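Local structure of cellulase (Bacillus sp. BG-CS10, 5E09) at residues Thr197-Asp202 with Asn254-Thr259. The protein is a halophilic glycoside hydrolase family 5 cellulase that probably cleaves internal beta-1,4 linkages of cellulose, its catalytic barrel followed by an X2 domain and a family 46 carbohydrate-binding module. Numbering follows the deposited sequence.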
loop_
_atom_site.group_PDB
_atom_site.type_symbol
_atom_site.label_atom_id
_atom_site.label_comp_id
_atom_site.label_asym_id
_atom_site.label_seq_id
_atom_site.Cartn_x
_atom_site.Cartn_y
_atom_site.Cartn_z
ATOM N N THR A 197 13.561 -5.970 5.040
ATOM C CA THR A 197 12.985 -4.739 5.593
ATOM C C THR A 197 11.808 -5.012 6.523
ATOM O O THR A 197 10.838 -4.263 6.529
ATOM C CB THR A 197 12.518 -3.757 4.487
ATOM O OG1 THR A 197 11.491 -4.365 3.692
ATOM C CG2 THR A 197 13.686 -3.344 3.597
ATOM N N ALA A 198 11.899 -6.085 7.306
ATOM C CA ALA A 198 10.826 -6.466 8.222
ATOM C C ALA A 198 11.072 -5.903 9.622
ATOM O O ALA A 198 12.114 -5.311 9.885
ATOM C CB ALA A 198 10.688 -7.977 8.272
ATOM N N THR A 199 10.122 -6.104 10.529
ATOM C CA THR A 199 10.143 -5.377 11.794
ATOM C C THR A 199 10.173 -6.251 13.045
ATOM O O THR A 199 9.879 -5.770 14.139
ATOM C CB THR A 199 8.925 -4.434 11.894
ATOM O OG1 THR A 199 7.714 -5.204 11.917
ATOM C CG2 THR A 199 8.897 -3.479 10.708
ATOM N N SER A 200 10.534 -7.522 12.896
ATOM C CA SER A 200 10.717 -8.397 14.051
ATOM C C SER A 200 11.793 -7.839 14.976
ATOM O O SER A 200 12.784 -7.267 14.513
ATOM C CB SER A 200 11.090 -9.810 13.606
ATOM O OG SER A 200 10.103 -10.337 12.738
ATOM N N GLN A 201 11.600 -8.004 16.280
ATOM C CA GLN A 201 12.542 -7.460 17.254
ATOM C C GLN A 201 13.976 -7.931 16.995
ATOM O O GLN A 201 14.918 -7.162 17.165
ATOM C CB GLN A 201 12.116 -7.831 18.676
ATOM C CG GLN A 201 12.915 -7.133 19.766
ATOM C CD GLN A 201 12.961 -5.625 19.586
ATOM O OE1 GLN A 201 11.931 -4.950 19.621
ATOM N NE2 GLN A 201 14.160 -5.090 19.388
ATOM N N ASP A 202 14.144 -9.177 16.561
ATOM C CA ASP A 202 15.486 -9.700 16.334
ATOM C C ASP A 202 16.167 -9.028 15.142
ATOM O O ASP A 202 17.355 -8.678 15.202
ATOM C CB ASP A 202 15.458 -11.213 16.128
ATOM C CG ASP A 202 16.849 -11.796 15.947
ATOM O OD1 ASP A 202 17.666 -11.700 16.894
ATOM O OD2 ASP A 202 17.128 -12.347 14.860
ATOM N N ASN A 254 5.788 0.672 17.736
ATOM C CA ASN A 254 6.299 0.782 19.096
ATOM C C ASN A 254 7.686 0.178 19.190
ATOM O O ASN A 254 8.601 0.805 19.721
ATOM C CB ASN A 254 5.377 0.103 20.111
ATOM C CG ASN A 254 4.288 1.025 20.617
ATOM O OD1 ASN A 254 4.330 2.236 20.396
ATOM N ND2 ASN A 254 3.304 0.455 21.304
ATOM N N ARG A 255 7.870 -1.034 18.675
ATOM C CA ARG A 255 9.204 -1.604 18.805
ATOM C C ARG A 255 10.198 -0.933 17.849
ATOM O O ARG A 255 11.390 -0.823 18.175
ATOM C CB ARG A 255 9.187 -3.124 18.611
ATOM C CG ARG A 255 8.658 -3.622 17.305
ATOM C CD ARG A 255 8.803 -5.132 17.221
ATOM N NE ARG A 255 8.199 -5.637 15.998
ATOM C CZ ARG A 255 6.924 -5.986 15.891
ATOM N NH1 ARG A 255 6.123 -5.898 16.943
ATOM N NH2 ARG A 255 6.451 -6.428 14.733
ATOM N N VAL A 256 9.725 -0.455 16.696
ATOM C CA VAL A 256 10.621 0.332 15.842
ATOM C C VAL A 256 11.100 1.586 16.585
ATOM O O VAL A 256 12.274 1.952 16.534
ATOM C CB VAL A 256 9.951 0.753 14.513
ATOM C CG1 VAL A 256 10.805 1.786 13.783
ATOM C CG2 VAL A 256 9.709 -0.457 13.632
ATOM N N HIS A 257 10.183 2.233 17.292
ATOM C CA HIS A 257 10.512 3.445 18.030
ATOM C C HIS A 257 11.476 3.165 19.187
ATOM O O HIS A 257 12.466 3.878 19.367
ATOM C CB HIS A 257 9.239 4.104 18.555
ATOM C CG HIS A 257 9.491 5.326 19.381
ATOM N ND1 HIS A 257 9.649 6.578 18.829
ATOM C CD2 HIS A 257 9.614 5.486 20.720
ATOM C CE1 HIS A 257 9.854 7.459 19.792
ATOM N NE2 HIS A 257 9.839 6.820 20.948
ATOM N N ASN A 258 11.187 2.125 19.963
ATOM C CA ASN A 258 12.034 1.768 21.099
ATOM C C ASN A 258 13.450 1.406 20.677
ATOM O O ASN A 258 14.423 1.807 21.322
ATOM C CB ASN A 258 11.432 0.603 21.883
ATOM C CG ASN A 258 10.057 0.919 22.424
ATOM O OD1 ASN A 258 9.717 2.085 22.654
ATOM N ND2 ASN A 258 9.251 -0.119 22.632
ATOM N N THR A 259 13.572 0.651 19.589
ATOM C CA THR A 259 14.890 0.188 19.177
ATOM C C THR A 259 15.749 1.294 18.563
ATOM O O THR A 259 16.930 1.399 18.875
ATOM C CB THR A 259 14.782 -0.977 18.184
ATOM O OG1 THR A 259 14.047 -2.044 18.794
ATOM C CG2 THR A 259 16.168 -1.480 17.796
#
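Arg255 reaches across from helix 243-261 to Thr199, in the loop that leads from barrel strand 190-193 into helix 201-214, so the contact joins the entry to one helix with the next helix in the outer ring of the family 5 (beta/alpha)8 barrel. Its chain runs straight from CG to NE and lies roughly perpendicular to the Thr199 side chain. NE donates to Thr199 O, N-H pointing almost straight at it (169°), with the oxygen in the guanidinium plane at its edge but the donor tilted out of the carbonyl plane; the modelled 2.5 Å is short and may be underestimated. Arg255 NH2 adds a weak, bent bond to Thr199 OG1 (3.3 Å). An alanine in place of Arg255 would probably leave Thr199 O without this donor and the loop ahead of the helix less firmly tied. The Thr199 methyl, CG2, packs loosely against Val256 CG2 (4.3 Å).

The Gln201 and Arg255 side chains run antiparallel past one another, amide and guanidinium planes 80° apart, and Gln201 OE1 rests 3.4 Å from Arg255 CB. The bend at chi2 (52°) brings the amide round to Thr259, while NE2 also bonds to Asn205 OD1 one helical turn on. NE2 donates in its amide plane to Thr259 OG1 at 3.1 Å, and OG1 donates in turn to Arg255 O (3.0 Å), which accepts Thr259 N from the opposite face.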